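Long-range contact in glutamate racemase (Francisella tularensis subsp. tularensis, PDB 3OUT), which belongs to the aspartate/glutamate racemase family and holds D-glutamic acid in a pocket between its two alpha/beta domains: residues S15-L20 with C186-I191. Numbering follows the deposited sequence.
With DGL (D-glutamic acid), chain E.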
ATOM      1  N   SER B  15      11.001  10.460  -0.916  1.00  7.18           N
ATOM      2  CA  SER B  15      10.788   9.089  -0.444  1.00  6.95           C
ATOM      3  C   SER B  15      10.595   9.168   1.084  1.00  7.48           C
ATOM      4  O   SER B  15       9.551   8.771   1.619  1.00  7.97           O
ATOM      5  CB  SER B  15      11.973   8.200  -0.860  1.00  6.92           C
ATOM      6  OG  SER B  15      13.196   8.885  -0.593  1.00  7.09           O
ATOM      7  N   GLY B  16      11.572   9.730   1.776  1.00  6.92           N
ATOM      8  CA  GLY B  16      11.374  10.085   3.168  1.00  8.11           C
ATOM      9  C   GLY B  16      12.650  10.543   3.841  1.00  8.44           C
ATOM     10  O   GLY B  16      13.738  10.072   3.524  1.00 10.47           O
ATOM     11  N   ILE B  17      12.452  11.447   4.817  1.00  7.94           N
ATOM     12  CA  ILE B  17      13.486  11.909   5.749  1.00  8.34           C
ATOM     13  C   ILE B  17      14.602  12.828   5.207  1.00  9.88           C
ATOM     14  O   ILE B  17      14.800  13.957   5.734  1.00  8.88           O
ATOM     15  CB  ILE B  17      14.186  10.741   6.528  1.00  8.27           C
ATOM     16  CG1 ILE B  17      13.154   9.973   7.356  1.00 10.11           C
ATOM     17  CG2 ILE B  17      15.318  11.290   7.420  1.00 11.86           C
ATOM     18  CD1 ILE B  17      13.664   8.813   8.098  1.00 12.48           C
ATOM     19  N   GLY B  18      15.334  12.399   4.172  1.00  8.89           N
ATOM     20  CA  GLY B  18      16.440  13.256   3.682  1.00 10.25           C
ATOM     21  C   GLY B  18      16.032  14.457   2.854  1.00 10.51           C
ATOM     22  O   GLY B  18      16.755  15.458   2.739  1.00  9.61           O
ATOM     23  N   GLY B  19      14.880  14.375   2.217  1.00  9.39           N
ATOM     24  CA  GLY B  19      14.339  15.495   1.423  1.00  9.06           C
ATOM     25  C   GLY B  19      13.948  16.711   2.229  1.00  8.79           C
ATOM     26  O   GLY B  19      13.602  17.736   1.649  1.00  9.20           O
ATOM     27  N   LEU B  20      13.930  16.593   3.560  1.00  8.46           N
ATOM     28  CA  LEU B  20      13.608  17.713   4.445  1.00  8.35           C
ATOM     29  C   LEU B  20      14.646  18.841   4.276  1.00  9.97           C
ATOM     30  O   LEU B  20      14.339  19.997   4.550  1.00  9.70           O
ATOM     31  CB  LEU B  20      13.496  17.263   5.912  1.00  7.36           C
ATOM     32  CG  LEU B  20      12.239  16.434   6.161  1.00  6.81           C
ATOM     33  CD1 LEU B  20      12.330  15.641   7.432  1.00  9.16           C
ATOM     34  CD2 LEU B  20      11.001  17.415   6.165  1.00  7.39           C
ATOM     35  N   CYS B 186      22.667  11.232  -3.085  1.00  8.27           N
ATOM     36  CA  CYS B 186      21.625  10.796  -2.165  1.00  8.18           C
ATOM     37  C   CYS B 186      21.457  11.888  -1.135  1.00  8.96           C
ATOM     38  O   CYS B 186      22.441  12.454  -0.643  1.00  7.78           O
ATOM     39  CB  CYS B 186      22.036   9.503  -1.516  1.00  6.26           C
ATOM     40  SG  CYS B 186      20.955   8.842  -0.181  1.00  9.46           S
ATOM     41  N   THR B 187      20.220  12.188  -0.786  1.00  8.25           N
ATOM     42  CA  THR B 187      19.937  13.264   0.177  1.00  9.21           C
ATOM     43  C   THR B 187      20.683  13.131   1.512  1.00  9.80           C
ATOM     44  O   THR B 187      20.944  14.149   2.190  1.00 10.94           O
ATOM     45  CB  THR B 187      18.427  13.301   0.542  1.00 10.54           C
ATOM     46  OG1 THR B 187      17.996  11.997   0.953  1.00 10.59           O
ATOM     47  CG2 THR B 187      17.608  13.698  -0.605  1.00 10.72           C
ATOM     48  N   HIS B 188      20.943  11.888   1.917  1.00  8.93           N
ATOM     49  CA  HIS B 188      21.509  11.624   3.233  1.00  8.92           C
ATOM     50  C   HIS B 188      23.005  11.935   3.318  1.00  9.35           C
ATOM     51  O   HIS B 188      23.518  12.155   4.408  1.00 11.26           O
ATOM     52  CB  HIS B 188      21.285  10.165   3.599  1.00  8.45           C
ATOM     53  CG  HIS B 188      19.874   9.844   3.940  1.00  8.15           C
ATOM     54  ND1 HIS B 188      18.798  10.220   3.162  1.00 11.18           N
ATOM     55  CD2 HIS B 188      19.363   9.182   5.003  1.00  8.70           C
ATOM     56  CE1 HIS B 188      17.686   9.769   3.726  1.00 10.58           C
ATOM     57  NE2 HIS B 188      18.005   9.124   4.837  1.00  8.85           N
ATOM     58  N   TYR B 189      23.696  11.904   2.183  1.00  9.19           N
ATOM     59  CA  TYR B 189      25.169  11.832   2.214  1.00  9.66           C
ATOM     60  C   TYR B 189      25.843  13.133   2.660  1.00 10.45           C
ATOM     61  O   TYR B 189      26.918  13.049   3.252  1.00 10.78           O
ATOM     62  CB  TYR B 189      25.756  11.338   0.900  1.00  9.47           C
ATOM     63  CG  TYR B 189      25.275   9.967   0.439  1.00  8.18           C
ATOM     64  CD1 TYR B 189      24.483   9.119   1.252  1.00  8.46           C
ATOM     65  CD2 TYR B 189      25.650   9.486  -0.815  1.00  8.77           C
ATOM     66  CE1 TYR B 189      24.047   7.886   0.766  1.00  7.69           C
ATOM     67  CE2 TYR B 189      25.250   8.276  -1.265  1.00  9.68           C
ATOM     68  CZ  TYR B 189      24.481   7.456  -0.462  1.00  9.18           C
ATOM     69  OH  TYR B 189      24.066   6.252  -0.984  1.00  8.74           O
ATOM     70  N   PRO B 190      25.268  14.310   2.344  1.00 10.32           N
ATOM     71  CA  PRO B 190      25.920  15.547   2.856  1.00 11.71           C
ATOM     72  C   PRO B 190      26.096  15.599   4.393  1.00 12.76           C
ATOM     73  O   PRO B 190      27.015  16.269   4.861  1.00 13.58           O
ATOM     74  CB  PRO B 190      25.005  16.658   2.336  1.00 12.21           C
ATOM     75  CG  PRO B 190      24.401  16.087   1.056  1.00 10.46           C
ATOM     76  CD  PRO B 190      24.150  14.647   1.442  1.00  9.78           C
ATOM     77  N   ILE B 191      25.271  14.893   5.171  1.00 12.73           N
ATOM     78  CA  ILE B 191      25.446  14.784   6.635  1.00 13.69           C
ATOM     79  C   ILE B 191      26.811  14.299   7.035  1.00 12.90           C
ATOM     80  O   ILE B 191      27.339  14.743   8.071  1.00 14.19           O
ATOM     81  CB  ILE B 191      24.395  13.773   7.237  1.00 13.04           C
ATOM     82  CG1 ILE B 191      23.001  14.392   7.112  1.00 17.29           C
ATOM     83  CG2 ILE B 191      24.710  13.343   8.720  1.00 16.94           C
ATOM     84  CD1 ILE B 191      22.717  15.530   8.131  1.00 22.61           C
TER
HETATM   85  N   DGL E 266      15.253   8.362   1.250  1.00  6.60           N
HETATM   86  CA  DGL E 266      16.260   7.439   0.619  1.00  7.79           C
HETATM   87  C   DGL E 266      15.692   6.055   0.478  1.00  8.08           C
HETATM   88  O   DGL E 266      14.451   5.900   0.544  1.00  8.77           O
HETATM   89  CB  DGL E 266      16.704   7.866  -0.775  1.00  6.90           C
HETATM   90  CG  DGL E 266      17.211   9.311  -0.886  1.00  8.25           C
HETATM   91  CD  DGL E 266      17.898   9.646  -2.196  1.00  9.06           C
HETATM   92  OE1 DGL E 266      18.159   8.736  -3.005  1.00  8.14           O
HETATM   93  OE2 DGL E 266      18.216  10.854  -2.385  1.00  8.78           O
HETATM   94  OXT DGL E 266      16.447   5.086   0.223  1.00  8.46           O
HETATM   95  O   HOH W   1      15.409  11.159   1.269  1.00  8.47           O
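Gly18 meets Thr187 and His188 in a buried contact between two loops, each following a strand of a different parallel sheet: residues 15-20 link strand 10-14 to helix 20-29, and residues 186-191 link strand 181-184 to helix 193-199. No direct hydrogen bond joins the loops; van der Waals contact, one bridging water and the bound D-glutamic acid do. The tightest approach is Gly18 CA to Thr187 OG1, 3.4 Å. Gly18 presents bare backbone here, its CA against the threonine hydroxyl and its N and CA beside the imidazole. His188 CE1 comes to 3.6 Å from Gly18 N, obliquely to the ring, while Gly16 O lies at the ring edge. Two hydrogen bonds fix the rotation of the His188 ring: ND1 donates to Thr187 OG1 (2.9 Å), which lies 9° out of the imidazole plane, and NE2 is hydrogen-bonded to Glu154 OE2. With chi1 of 52°, Thr187 OG1 sits between its own backbone N and carbonyl carbon, which brings it within 2.7 Å of the bridging water's oxygen. That water accepts from OG1 and from the ligand N, and donates to Gly16 O. The ligand spans the same gap: its N donates to Ser15 OG (2.8 Å), and its OE2 accepts from Thr187 N (2.9 Å) in a nearly straight bond, 164° at the hydrogen. Cys186 SG flanks the side-chain carboxylate at 3.7 Å from ligand CD. Backbone N atoms of Tyr46, Gly47 and Asn78 and the Thr79 hydroxyl make further hydrogen bonds to the ligand. Loops following parallel strands of two alpha/beta domains thus converge on one amino acid, as in the interdomain pocket of the aspartate/glutamate racemase family.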